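PDB 5TU0: Lmo2125 protein from Listeria monocytogenes serovar 1/2a, which binds maltose and, as a membrane-anchored lipoprotein of the solute-binding protein 1 family, probably hands the sugar to a transporter for uptake. Local coordinates for residues H80-K85 with W276-Y281; L157-D162 with D222-Q227; G168-Y173 with K193-G198; T296-Q301 with N314-D319. The protein carries 2 engineered substitutions. One frame throughout, in Å; residues are numbered along the deposited sequence.

Contact 1 (H80-K85 with W276-Y281)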
loop_
_atom_site.group_PDB
_atom_site.type_symbol
_atom_site.label_atom_id
_atom_site.label_comp_id
_atom_site.label_asym_id
_atom_site.label_seq_id
_atom_site.Cartn_x
_atom_site.Cartn_y
_atom_site.Cartn_z
ATOM N N HIS A 80 10.046 20.287 2.403
ATOM C CA HIS A 80 9.063 20.399 3.500
ATOM C C HIS A 80 9.336 19.500 4.718
ATOM O O HIS A 80 8.807 19.748 5.805
ATOM C CB HIS A 80 7.656 20.131 2.957
ATOM C CG HIS A 80 7.290 20.981 1.779
ATOM N ND1 HIS A 80 7.326 22.359 1.812
ATOM C CD2 HIS A 80 6.850 20.648 0.542
ATOM C CE1 HIS A 80 6.943 22.837 0.644
ATOM N NE2 HIS A 80 6.644 21.818 -0.142
ATOM N N LEU A 81 10.132 18.442 4.539
ATOM C CA LEU A 81 10.478 17.529 5.638
ATOM C C LEU A 81 11.963 17.594 5.967
ATOM O O LEU A 81 12.791 17.730 5.085
ATOM C CB LEU A 81 10.138 16.083 5.269
ATOM C CG LEU A 81 8.681 15.826 4.890
ATOM C CD1 LEU A 81 8.494 14.374 4.523
ATOM C CD2 LEU A 81 7.752 16.226 6.020
ATOM N N ALA A 82 12.288 17.460 7.241
ATOM C CA ALA A 82 13.675 17.438 7.684
ATOM C C ALA A 82 14.301 16.065 7.437
ATOM O O ALA A 82 13.612 15.060 7.521
ATOM C CB ALA A 82 13.726 17.729 9.181
ATOM N N GLU A 83 15.603 16.022 7.177
ATOM C CA GLU A 83 16.319 14.744 7.130
ATOM C C GLU A 83 16.385 14.250 8.567
ATOM O O GLU A 83 16.619 15.049 9.479
ATOM C CB GLU A 83 17.742 14.889 6.594
ATOM C CG GLU A 83 17.812 15.310 5.153
ATOM C CD GLU A 83 19.243 15.447 4.668
ATOM O OE1 GLU A 83 20.077 14.562 4.971
ATOM O OE2 GLU A 83 19.521 16.444 3.979
ATOM N N VAL A 84 16.148 12.955 8.768
ATOM C CA VAL A 84 16.123 12.358 10.112
ATOM C C VAL A 84 16.950 11.095 10.149
ATOM O O VAL A 84 17.311 10.533 9.091
ATOM C CB VAL A 84 14.682 12.021 10.562
ATOM C CG1 VAL A 84 13.880 13.301 10.759
ATOM C CG2 VAL A 84 13.987 11.097 9.550
ATOM N N LYS A 85 17.244 10.649 11.362
ATOM C CA LYS A 85 18.011 9.422 11.564
ATOM C C LYS A 85 17.062 8.326 12.003
ATOM O O LYS A 85 15.998 8.605 12.578
ATOM C CB LYS A 85 19.094 9.611 12.617
ATOM C CG LYS A 85 20.076 10.735 12.328
ATOM C CD LYS A 85 21.141 10.802 13.413
ATOM C CE LYS A 85 22.084 11.985 13.222
ATOM N NZ LYS A 85 22.792 11.927 11.913
ATOM N N TRP A 276 6.651 8.216 10.252
ATOM C CA TRP A 276 6.598 9.451 10.986
ATOM C C TRP A 276 7.602 10.400 10.316
ATOM O O TRP A 276 8.706 9.985 9.935
ATOM C CB TRP A 276 6.968 9.226 12.455
ATOM C CG TRP A 276 5.877 8.646 13.258
ATOM C CD1 TRP A 276 5.642 7.334 13.514
ATOM C CD2 TRP A 276 4.857 9.382 13.942
ATOM N NE1 TRP A 276 4.536 7.204 14.339
ATOM C CE2 TRP A 276 4.027 8.448 14.593
ATOM C CE3 TRP A 276 4.565 10.739 14.055
ATOM C CZ2 TRP A 276 2.931 8.835 15.370
ATOM C CZ3 TRP A 276 3.470 11.130 14.821
ATOM C CH2 TRP A 276 2.668 10.174 15.464
ATOM N N VAL A 277 7.207 11.660 10.155
ATOM C CA VAL A 277 8.047 12.657 9.512
ATOM C C VAL A 277 8.143 13.904 10.367
ATOM O O VAL A 277 7.287 14.126 11.228
ATOM C CB VAL A 277 7.527 13.007 8.107
ATOM C CG1 VAL A 277 7.442 11.738 7.260
ATOM C CG2 VAL A 277 6.161 13.699 8.143
ATOM N N VAL A 278 9.194 14.696 10.133
ATOM C CA VAL A 278 9.461 15.939 10.883
ATOM C C VAL A 278 9.393 17.125 9.941
ATOM O O VAL A 278 10.011 17.119 8.877
ATOM C CB VAL A 278 10.857 15.913 11.528
ATOM C CG1 VAL A 278 11.163 17.230 12.242
ATOM C CG2 VAL A 278 10.977 14.735 12.474
ATOM N N SER A 279 8.631 18.142 10.325
ATOM C CA SER A 279 8.543 19.368 9.548
ATOM C C SER A 279 9.926 20.014 9.413
ATOM O O SER A 279 10.642 20.155 10.401
ATOM C CB SER A 279 7.601 20.348 10.245
ATOM O OG SER A 279 7.640 21.625 9.646
ATOM N N ASN A 280 10.304 20.401 8.190
ATOM C CA ASN A 280 11.602 21.058 7.980
ATOM C C ASN A 280 11.577 22.481 8.547
ATOM O O ASN A 280 12.627 23.100 8.684
ATOM C CB ASN A 280 11.963 21.098 6.494
ATOM C CG ASN A 280 13.461 21.245 6.242
ATOM O OD1 ASN A 280 14.299 20.944 7.102
ATOM N ND2 ASN A 280 13.804 21.655 5.032
ATOM N N TYR A 281 10.383 22.976 8.889
ATOM C CA TYR A 281 10.196 24.316 9.455
ATOM C C TYR A 281 10.172 24.285 10.976
ATOM O O TYR A 281 10.084 25.332 11.616
ATOM C CB TYR A 281 8.871 24.910 8.946
ATOM C CG TYR A 281 8.691 24.807 7.431
ATOM C CD1 TYR A 281 9.159 25.798 6.585
ATOM C CD2 TYR A 281 8.033 23.715 6.864
ATOM C CE1 TYR A 281 9.001 25.710 5.211
ATOM C CE2 TYR A 281 7.861 23.613 5.487
ATOM C CZ TYR A 281 8.359 24.610 4.666
ATOM O OH TYR A 281 8.193 24.511 3.321
HETATM O O HOH W 1 11.081 13.985 8.161
#
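His80 and Tyr281 run side by side and join at their polar ends, ND1 of the imidazole lying 2.8 Å from the phenol OH. Each heteroatom sits at the edge of the other ring, near its plane, and either could be the donor. With CG anti to the carbonyl carbon in both (chi1 -53° in His80, -49° in Tyr281), the two rings extend alongside each other and bring ND1 to OH. Tyr281 N is in turn held by Ser279 OG at 3.1 Å, an ST turn that shapes the chain just before the ring. Between the backbones, Asn280 N gives a nearly straight bond of 2.9 Å to His80 O, arriving from above the carbonyl plane, and Ala82 N one of 2.8 Å to Val278 O. These make a single beta bridge, Leu81 with Ser279, by which the loop after helix 69-77 is tied to the chain of strand 272-278 around Val278 and Ser279, in the mixed sheet of this periplasmic-binding-protein fold. A water extends the link, bonded to Val278 N and to Ala82 O. Two apolar pairs add to this: Leu81 CD2 meets Val277 CG2 at 3.7 Å, and Val84 CG1 meets Val278 CG2 at the same distance. The CB of Asn280 packs on the backbone carbon of Leu81, while its amide turns to Gly79 O and to Lys285, a tartronate-pocket residue; the side chain of Val278 lies about 7 Å from that bound ion.

Contact 2 (L157-D162 with D222-Q227)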
loop_
_atom_site.group_PDB
_atom_site.type_symbol
_atom_site.label_atom_id
_atom_site.label_comp_id
_atom_site.label_asym_id
_atom_site.label_seq_id
_atom_site.Cartn_x
_atom_site.Cartn_y
_atom_site.Cartn_z
ATOM N N LEU A 157 -12.518 -12.613 -7.581
ATOM C CA LEU A 157 -12.544 -11.308 -8.242
ATOM C C LEU A 157 -11.354 -10.488 -7.810
ATOM O O LEU A 157 -10.945 -10.563 -6.654
ATOM C CB LEU A 157 -13.804 -10.522 -7.879
ATOM C CG LEU A 157 -15.164 -11.137 -8.222
ATOM C CD1 LEU A 157 -16.282 -10.331 -7.572
ATOM C CD2 LEU A 157 -15.353 -11.239 -9.727
ATOM N N ALA A 158 -10.813 -9.709 -8.738
ATOM C CA ALA A 158 -9.722 -8.746 -8.439
ATOM C C ALA A 158 -9.901 -7.525 -9.340
ATOM O O ALA A 158 -10.197 -7.664 -10.529
ATOM C CB ALA A 158 -8.363 -9.377 -8.648
ATOM N N LYS A 159 -9.718 -6.331 -8.775
ATOM C CA LYS A 159 -9.901 -5.087 -9.524
ATOM C C LYS A 159 -8.702 -4.825 -10.446
ATOM O O LYS A 159 -7.980 -3.806 -10.312
ATOM C CB LYS A 159 -10.106 -3.928 -8.544
ATOM C CG LYS A 159 -10.654 -2.659 -9.172
ATOM C CD LYS A 159 -10.489 -1.458 -8.249
ATOM C CE LYS A 159 -10.956 -0.180 -8.924
ATOM N NZ LYS A 159 -10.559 1.030 -8.151
ATOM N N TRP A 160 -8.505 -5.712 -11.411
ATOM C CA TRP A 160 -7.346 -5.599 -12.267
ATOM C C TRP A 160 -7.315 -4.436 -13.276
ATOM O O TRP A 160 -6.275 -4.213 -13.893
ATOM C CB TRP A 160 -6.972 -6.939 -12.916
ATOM C CG TRP A 160 -6.342 -7.941 -11.954
ATOM C CD1 TRP A 160 -5.647 -7.671 -10.797
ATOM C CD2 TRP A 160 -6.213 -9.350 -12.165
ATOM N NE1 TRP A 160 -5.164 -8.830 -10.248
ATOM C CE2 TRP A 160 -5.492 -9.876 -11.071
ATOM C CE3 TRP A 160 -6.666 -10.220 -13.158
ATOM C CZ2 TRP A 160 -5.220 -11.242 -10.944
ATOM C CZ3 TRP A 160 -6.406 -11.568 -13.027
ATOM C CH2 TRP A 160 -5.686 -12.068 -11.931
ATOM N N THR A 161 -8.405 -3.678 -13.407
ATOM C CA THR A 161 -8.376 -2.470 -14.245
ATOM C C THR A 161 -7.576 -1.375 -13.531
ATOM O O THR A 161 -7.134 -0.418 -14.157
ATOM C CB THR A 161 -9.771 -1.911 -14.563
ATOM O OG1 THR A 161 -10.527 -1.763 -13.352
ATOM C CG2 THR A 161 -10.510 -2.842 -15.503
ATOM N N ASP A 162 -7.436 -1.516 -12.211
ATOM C CA ASP A 162 -6.711 -0.566 -11.379
ATOM C C ASP A 162 -5.255 -1.055 -11.273
ATOM O O ASP A 162 -4.979 -2.122 -10.705
ATOM C CB ASP A 162 -7.393 -0.486 -10.003
ATOM C CG ASP A 162 -6.843 0.624 -9.111
ATOM O OD1 ASP A 162 -5.638 0.923 -9.164
ATOM O OD2 ASP A 162 -7.633 1.160 -8.303
ATOM N N ASP A 222 -17.060 -1.044 -6.443
ATOM C CA ASP A 222 -18.412 -1.165 -5.874
ATOM C C ASP A 222 -18.982 -2.555 -6.156
ATOM O O ASP A 222 -19.578 -3.183 -5.279
ATOM C CB ASP A 222 -19.382 -0.110 -6.427
ATOM C CG ASP A 222 -19.194 1.283 -5.804
ATOM O OD1 ASP A 222 -18.353 1.477 -4.896
ATOM O OD2 ASP A 222 -19.919 2.202 -6.232
ATOM N N PHE A 223 -18.787 -3.020 -7.384
ATOM C CA PHE A 223 -19.262 -4.329 -7.797
ATOM C C PHE A 223 -18.605 -5.421 -6.965
ATOM O O PHE A 223 -19.268 -6.288 -6.420
ATOM C CB PHE A 223 -18.939 -4.547 -9.282
ATOM C CG PHE A 223 -19.323 -5.900 -9.796
ATOM C CD1 PHE A 223 -20.611 -6.142 -10.245
ATOM C CD2 PHE A 223 -18.389 -6.932 -9.848
ATOM C CE1 PHE A 223 -20.966 -7.398 -10.724
ATOM C CE2 PHE A 223 -18.742 -8.192 -10.324
ATOM C CZ PHE A 223 -20.033 -8.422 -10.756
ATOM N N ILE A 224 -17.286 -5.373 -6.885
ATOM C CA ILE A 224 -16.526 -6.364 -6.144
ATOM C C ILE A 224 -16.907 -6.414 -4.654
ATOM O O ILE A 224 -17.079 -7.503 -4.119
ATOM C CB ILE A 224 -15.012 -6.140 -6.332
ATOM C CG1 ILE A 224 -14.617 -6.410 -7.787
ATOM C CG2 ILE A 224 -14.192 -7.050 -5.420
ATOM C CD1 ILE A 224 -13.232 -5.897 -8.131
ATOM N N GLN A 225 -17.029 -5.256 -3.995
ATOM C CA GLN A 225 -17.375 -5.218 -2.567
ATOM C C GLN A 225 -18.787 -5.728 -2.330
ATOM O O GLN A 225 -19.058 -6.415 -1.340
ATOM C CB GLN A 225 -17.248 -3.802 -1.991
ATOM C CG GLN A 225 -15.869 -3.183 -2.154
ATOM C CD GLN A 225 -14.752 -4.076 -1.687
ATOM O OE1 GLN A 225 -13.748 -4.258 -2.390
ATOM N NE2 GLN A 225 -14.919 -4.665 -0.521
ATOM N N ASP A 226 -19.685 -5.368 -3.242
ATOM C CA ASP A 226 -21.069 -5.784 -3.166
ATOM C C ASP A 226 -21.152 -7.321 -3.247
ATOM O O ASP A 226 -21.882 -7.939 -2.465
ATOM C CB ASP A 226 -21.884 -5.115 -4.287
ATOM C CG ASP A 226 -23.373 -5.402 -4.189
ATOM O OD1 ASP A 226 -23.999 -4.995 -3.180
ATOM O OD2 ASP A 226 -23.926 -5.992 -5.147
ATOM N N GLN A 227 -20.403 -7.933 -4.174
ATOM C CA GLN A 227 -20.419 -9.409 -4.324
ATOM C C GLN A 227 -19.848 -10.128 -3.095
ATOM O O GLN A 227 -20.420 -11.115 -2.608
ATOM C CB GLN A 227 -19.662 -9.853 -5.581
ATOM C CG GLN A 227 -20.269 -9.353 -6.889
ATOM C CD GLN A 227 -21.631 -9.958 -7.193
ATOM O OE1 GLN A 227 -22.610 -9.234 -7.416
ATOM N NE2 GLN A 227 -21.704 -11.276 -7.203
#
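Ile224 and Leu157 face each other in a contact made entirely of packing, with no hydrogen bond across it. CB of Leu157 rests 4.2 Å from CG1 of Ile224. With CG1 anti to the carbonyl carbon (chi1 -67°) and chi2 extended, Ile224 reaches past Leu157, its CD1 lying 3.6 Å from Lys159 N and 3.7 Å from Lys159 CB. Leu157 sends its CD1 branch toward the helix instead, 4.0 Å from the CB of Gln227, and approaches the ring of Phe223 obliquely. CG of Gln227, a turn further along the helix, lies over one face of that ring, toward its rim. Within 157-162, the extended chain of Lys159 leads away from the helix, and its NZ forms a 2.9 Å salt bridge with Asp162 OD2 across a type I turn, on the lone pair facing away from OD1. OD1 caps Tyr164 N at the start of helix 163-172, which carries this maltose-pocket residue; the side chain of Lys159 is about 6 Å from a bound glucose unit. Leu157 ends strand 156-157, bonded to strand 235-238, and Ile236 of that strand lies against both Leu157 and Ile224, while Trp160 on the turn packs against helices 163-172 and 193-208.

Contact 3 (G168-Y173 with K193-G198)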
loop_
_atom_site.group_PDB
_atom_site.type_symbol
_atom_site.label_atom_id
_atom_site.label_comp_id
_atom_site.label_asym_id
_atom_site.label_seq_id
_atom_site.Cartn_x
_atom_site.Cartn_y
_atom_site.Cartn_z
ATOM N N GLY A 168 1.148 -6.103 -8.988
ATOM C CA GLY A 168 1.747 -7.301 -8.439
ATOM C C GLY A 168 1.672 -8.544 -9.313
ATOM O O GLY A 168 2.485 -9.446 -9.166
ATOM N N LEU A 169 0.722 -8.566 -10.240
ATOM C CA LEU A 169 0.601 -9.664 -11.176
ATOM C C LEU A 169 1.705 -9.520 -12.223
ATOM O O LEU A 169 2.428 -10.459 -12.529
ATOM C CB LEU A 169 -0.780 -9.621 -11.856
ATOM C CG LEU A 169 -1.041 -10.568 -13.015
ATOM C CD1 LEU A 169 -0.900 -12.018 -12.578
ATOM C CD2 LEU A 169 -2.415 -10.303 -13.616
ATOM N N LEU A 170 1.812 -8.324 -12.795
ATOM C CA LEU A 170 2.847 -8.062 -13.804
ATOM C C LEU A 170 4.248 -8.255 -13.176
ATOM O O LEU A 170 5.145 -8.844 -13.779
ATOM C CB LEU A 170 2.701 -6.646 -14.380
ATOM C CG LEU A 170 1.653 -6.423 -15.469
ATOM C CD1 LEU A 170 0.260 -6.854 -15.064
ATOM C CD2 LEU A 170 1.710 -4.966 -15.900
ATOM N N ALA A 171 4.404 -7.782 -11.943
ATOM C CA ALA A 171 5.674 -7.889 -11.272
ATOM C C ALA A 171 6.001 -9.354 -10.920
ATOM O O ALA A 171 7.161 -9.765 -10.963
ATOM C CB ALA A 171 5.690 -7.009 -10.023
ATOM N N GLY A 172 4.975 -10.147 -10.617
ATOM C CA GLY A 172 5.189 -11.566 -10.292
ATOM C C GLY A 172 5.763 -12.314 -11.487
ATOM O O GLY A 172 6.442 -13.340 -11.328
ATOM N N TYR A 173 5.464 -11.808 -12.684
ATOM C CA TYR A 173 5.998 -12.368 -13.933
ATOM C C TYR A 173 7.327 -11.723 -14.402
ATOM O O TYR A 173 7.875 -12.122 -15.421
ATOM C CB TYR A 173 4.942 -12.282 -15.027
ATOM C CG TYR A 173 3.936 -13.421 -14.985
ATOM C CD1 TYR A 173 4.183 -14.606 -15.693
ATOM C CD2 TYR A 173 2.752 -13.321 -14.260
ATOM C CE1 TYR A 173 3.274 -15.647 -15.680
ATOM C CE2 TYR A 173 1.831 -14.360 -14.244
ATOM C CZ TYR A 173 2.105 -15.526 -14.950
ATOM O OH TYR A 173 1.199 -16.566 -14.940
ATOM N N LYS A 193 8.875 -8.612 -21.434
ATOM C CA LYS A 193 8.262 -9.943 -21.637
ATOM C C LYS A 193 7.380 -10.369 -20.475
ATOM O O LYS A 193 6.264 -10.847 -20.673
ATOM C CB LYS A 193 9.318 -11.028 -21.863
ATOM C CG LYS A 193 9.681 -11.321 -23.306
ATOM C CD LYS A 193 10.429 -10.215 -24.009
ATOM C CE LYS A 193 10.833 -10.676 -25.411
ATOM N NZ LYS A 193 11.531 -9.603 -26.174
ATOM N N GLY A 194 7.910 -10.204 -19.270
ATOM C CA GLY A 194 7.202 -10.543 -18.047
ATOM C C GLY A 194 5.894 -9.799 -17.883
ATOM O O GLY A 194 4.835 -10.431 -17.648
ATOM N N SER A 195 5.941 -8.467 -18.004
ATOM C CA SER A 195 4.707 -7.666 -17.878
ATOM C C SER A 195 3.637 -8.141 -18.874
ATOM O O SER A 195 2.461 -8.248 -18.534
ATOM C CB SER A 195 4.952 -6.180 -18.119
ATOM O OG SER A 195 5.682 -5.581 -17.072
ATOM N N VAL A 196 4.051 -8.409 -20.104
ATOM C CA VAL A 196 3.092 -8.826 -21.122
ATOM C C VAL A 196 2.490 -10.191 -20.765
ATOM O O VAL A 196 1.296 -10.413 -21.001
ATOM C CB VAL A 196 3.686 -8.749 -22.540
ATOM C CG1 VAL A 196 2.722 -9.336 -23.559
ATOM C CG2 VAL A 196 3.995 -7.294 -22.867
ATOM N N GLU A 197 3.286 -11.084 -20.176
ATOM C CA GLU A 197 2.729 -12.364 -19.704
ATOM C C GLU A 197 1.647 -12.112 -18.649
ATOM O O GLU A 197 0.600 -12.771 -18.647
ATOM C CB GLU A 197 3.790 -13.274 -19.100
ATOM C CG GLU A 197 4.562 -14.155 -20.056
ATOM C CD GLU A 197 5.616 -14.963 -19.298
ATOM O OE1 GLU A 197 6.713 -14.415 -19.008
ATOM O OE2 GLU A 197 5.335 -16.139 -18.982
ATOM N N GLY A 198 1.908 -11.163 -17.761
ATOM C CA GLY A 198 0.950 -10.808 -16.708
ATOM C C GLY A 198 -0.330 -10.210 -17.285
ATOM O O GLY A 198 -1.447 -10.574 -16.863
#
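Leu169 meets the second helix first, its CD2 branch ending 3.4 Å from Gly198 O. One residue on, Leu170 is laid across the helix surface: CG lies 3.7 Å from Ser195 O, CD2 is near the CB of Ser195, and CD1 reaches the carbonyl carbon of Gly198. The hydroxyl of Ser195 is turned to another partner, Gly189 O. After Gly172, whose carbonyl accepts from Asn263, the helix gives out at Tyr173, which has more surface against the other segment than any other residue here. With CG anti to the carbonyl carbon (chi1 -83°), its ring lies over the helix with one face above Gly198 N, and CD1 touches CB of Glu197 at 3.7 Å. The Glu197 chain crosses this ring at about a right angle, its carboxylate plane 67° from the ring plane. At its backbone, Tyr173 O comes 3.1 Å from Gly194 CA, an approach that the missing side chain there permits. CA atoms accordingly draw near, 4.4 Å between Leu170 and Gly198. The axes of segments 168-172 and 193-198 pass at 7.4 Å, running more antiparallel than parallel with an angle of 130°. Glycines four residues apart, Gly194 and Gly198, form a GxxxG pattern, well known for close helix-helix packing.

Contact 4 (T296-Q301 with N314-D319)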
loop_
_atom_site.group_PDB
_atom_site.type_symbol
_atom_site.label_atom_id
_atom_site.label_comp_id
_atom_site.label_asym_id
_atom_site.label_seq_id
_atom_site.Cartn_x
_atom_site.Cartn_y
_atom_site.Cartn_z
ATOM N N THR A 296 8.813 4.709 17.264
ATOM C CA THR A 296 9.168 3.552 16.436
ATOM C C THR A 296 9.952 2.473 17.206
ATOM O O THR A 296 10.419 1.509 16.592
ATOM C CB THR A 296 9.900 3.940 15.117
ATOM O OG1 THR A 296 11.139 4.604 15.404
ATOM C CG2 THR A 296 9.039 4.834 14.274
ATOM N N ASN A 297 10.091 2.601 18.534
ATOM C CA ASN A 297 10.770 1.538 19.284
ATOM C C ASN A 297 9.806 0.359 19.461
ATOM O O ASN A 297 8.616 0.459 19.129
ATOM C CB ASN A 297 11.412 2.014 20.608
ATOM C CG ASN A 297 10.408 2.373 21.701
ATOM O OD1 ASN A 297 9.267 1.942 21.702
ATOM N ND2 ASN A 297 10.866 3.184 22.651
ATOM N N GLN A 298 10.312 -0.754 19.971
ATOM C CA GLN A 298 9.489 -1.964 20.103
ATOM C C GLN A 298 8.260 -1.794 20.991
ATOM O O GLN A 298 7.176 -2.192 20.611
ATOM C CB GLN A 298 10.322 -3.132 20.625
ATOM C CG GLN A 298 9.509 -4.418 20.769
ATOM C CD GLN A 298 10.343 -5.596 21.212
ATOM O OE1 GLN A 298 11.550 -5.489 21.380
ATOM N NE2 GLN A 298 9.693 -6.740 21.380
ATOM N N LYS A 299 8.438 -1.210 22.172
ATOM C CA LYS A 299 7.325 -1.017 23.101
ATOM C C LYS A 299 6.163 -0.235 22.461
ATOM O O LYS A 299 5.008 -0.680 22.491
ATOM C CB LYS A 299 7.811 -0.290 24.380
ATOM C CG LYS A 299 6.745 -0.128 25.457
ATOM C CD LYS A 299 7.321 0.468 26.740
ATOM C CE LYS A 299 6.283 0.550 27.850
ATOM N NZ LYS A 299 5.167 1.484 27.517
ATOM N N ASN A 300 6.478 0.903 21.855
ATOM C CA ASN A 300 5.434 1.772 21.300
ATOM C C ASN A 300 4.843 1.218 20.017
ATOM O O ASN A 300 3.676 1.435 19.734
ATOM C CB ASN A 300 5.950 3.197 21.151
ATOM C CG ASN A 300 6.284 3.815 22.488
ATOM O OD1 ASN A 300 5.449 3.830 23.412
ATOM N ND2 ASN A 300 7.510 4.300 22.621
ATOM N N GLN A 301 5.644 0.476 19.258
ATOM C CA GLN A 301 5.130 -0.197 18.061
ATOM C C GLN A 301 4.165 -1.333 18.453
ATOM O O GLN A 301 3.159 -1.561 17.782
ATOM C CB GLN A 301 6.285 -0.665 17.192
ATOM C CG GLN A 301 6.897 0.485 16.415
ATOM C CD GLN A 301 6.339 0.573 15.006
ATOM O OE1 GLN A 301 6.780 -0.166 14.142
ATOM N NE2 GLN A 301 5.384 1.481 14.766
ATOM N N ASN A 314 8.566 -1.902 12.813
ATOM C CA ASN A 314 9.647 -2.406 13.686
ATOM C C ASN A 314 9.549 -3.929 13.708
ATOM O O ASN A 314 8.491 -4.468 14.021
ATOM C CB ASN A 314 9.512 -1.783 15.101
ATOM C CG ASN A 314 10.579 -2.250 16.067
ATOM O OD1 ASN A 314 10.792 -3.450 16.231
ATOM N ND2 ASN A 314 11.236 -1.302 16.751
ATOM N N LEU A 315 10.637 -4.611 13.341
ATOM C CA LEU A 315 10.626 -6.077 13.233
ATOM C C LEU A 315 10.360 -6.809 14.550
ATOM O O LEU A 315 9.661 -7.819 14.550
ATOM C CB LEU A 315 11.926 -6.586 12.597
ATOM C CG LEU A 315 12.164 -6.134 11.156
ATOM C CD1 LEU A 315 13.548 -6.540 10.668
ATOM C CD2 LEU A 315 11.095 -6.668 10.221
ATOM N N LYS A 316 10.905 -6.310 15.665
ATOM C CA LYS A 316 10.668 -6.953 16.957
ATOM C C LYS A 316 9.164 -6.885 17.252
ATOM O O LYS A 316 8.562 -7.858 17.715
ATOM C CB LYS A 316 11.449 -6.273 18.100
ATOM C CG LYS A 316 12.944 -5.983 17.899
ATOM C CD LYS A 316 13.844 -7.200 17.757
ATOM C CE LYS A 316 14.025 -7.687 16.321
ATOM N NZ LYS A 316 14.818 -6.746 15.461
ATOM N N ALA A 317 8.569 -5.717 16.997
ATOM C CA ALA A 317 7.130 -5.503 17.199
ATOM C C ALA A 317 6.305 -6.291 16.188
ATOM O O ALA A 317 5.215 -6.751 16.503
ATOM C CB ALA A 317 6.783 -4.027 17.105
ATOM N N ARG A 318 6.820 -6.437 14.966
ATOM C CA ARG A 318 6.090 -7.193 13.940
ATOM C C ARG A 318 6.002 -8.688 14.305
ATOM O O ARG A 318 4.974 -9.326 14.060
ATOM C CB ARG A 318 6.726 -7.007 12.566
ATOM C CG ARG A 318 5.835 -7.463 11.426
ATOM C CD ARG A 318 6.544 -7.331 10.088
ATOM N NE ARG A 318 7.146 -6.009 9.872
ATOM C CZ ARG A 318 7.865 -5.685 8.798
ATOM N NH1 ARG A 318 8.061 -6.569 7.829
ATOM N NH2 ARG A 318 8.405 -4.472 8.707
ATOM N N ASP A 319 7.074 -9.239 14.881
ATOM C CA ASP A 319 7.071 -10.635 15.365
ATOM C C ASP A 319 6.036 -10.811 16.475
ATOM O O ASP A 319 5.294 -11.795 16.482
ATOM C CB ASP A 319 8.446 -11.066 15.888
ATOM C CG ASP A 319 9.462 -11.298 14.776
ATOM O OD1 ASP A 319 9.077 -11.330 13.583
ATOM O OD2 ASP A 319 10.658 -11.474 15.098
#
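Asn314 and Gln301 supply the polar grip. Asn314 ND2 donates to Thr296 O at 2.9 Å, in the carbonyl plane and almost within its own amide plane. Having CG anti to the backbone N (chi1 180°) directs this amide at the chain leaving helix 285-295. In return, Gln301 OE1 takes Asn314 N at 2.8 Å in a nearly straight bond, its chain bent at chi2 to bring the oxygen round; NE2 of the same amide donates to Ala111 O. Capping comes next. Asn314 OD1 accepts from Ala317 N at 3.3 Å, and weakly from Lys316 N, as N-cap of helix 315-323, while Asn297 OD1 caps helix 298-308 by taking Asn300 N. The remaining contact is packing: CB of Ala317 lies 3.4 Å from CB of Gln301, and the extended Gln298 crosses Lys316 at about a right angle, its CD 3.4 Å from Lys316 CB. Both polar ends go elsewhere, Gln298 NE2 to Glu302 and Lys316 NZ to Asp91 in a salt bridge. One asparagine thus spends an amide N-H on the residue just after helix 285-295 and its carbonyl oxygen on the start of helix 315-323, which should fix the amide's rotation and link one helix's exit to the other's start.

The contacts fall into two pairs; contact 1 lies across the chain's centre from contacts 2 and 3, and contact 4 across it from contact 2. Contacts 1 and 4, with centres about 21 Å apart, touch where Trp276 packs on Thr296 and flank helix 285-295. Contacts 2 and 3, about 20 Å apart, meet through Trp160, which precedes helix 163-172, and Leu169 on that helix. Between the pairs the centres lie about 34 to 37 Å apart. Along the chain, contact 1 spans contacts 2 and 3 before contact 4 follows. The chain therefore leaves one lobe, builds the other and returns, the topology of two-lobed solute-binding proteins, consistent with maltose being held between the lobes.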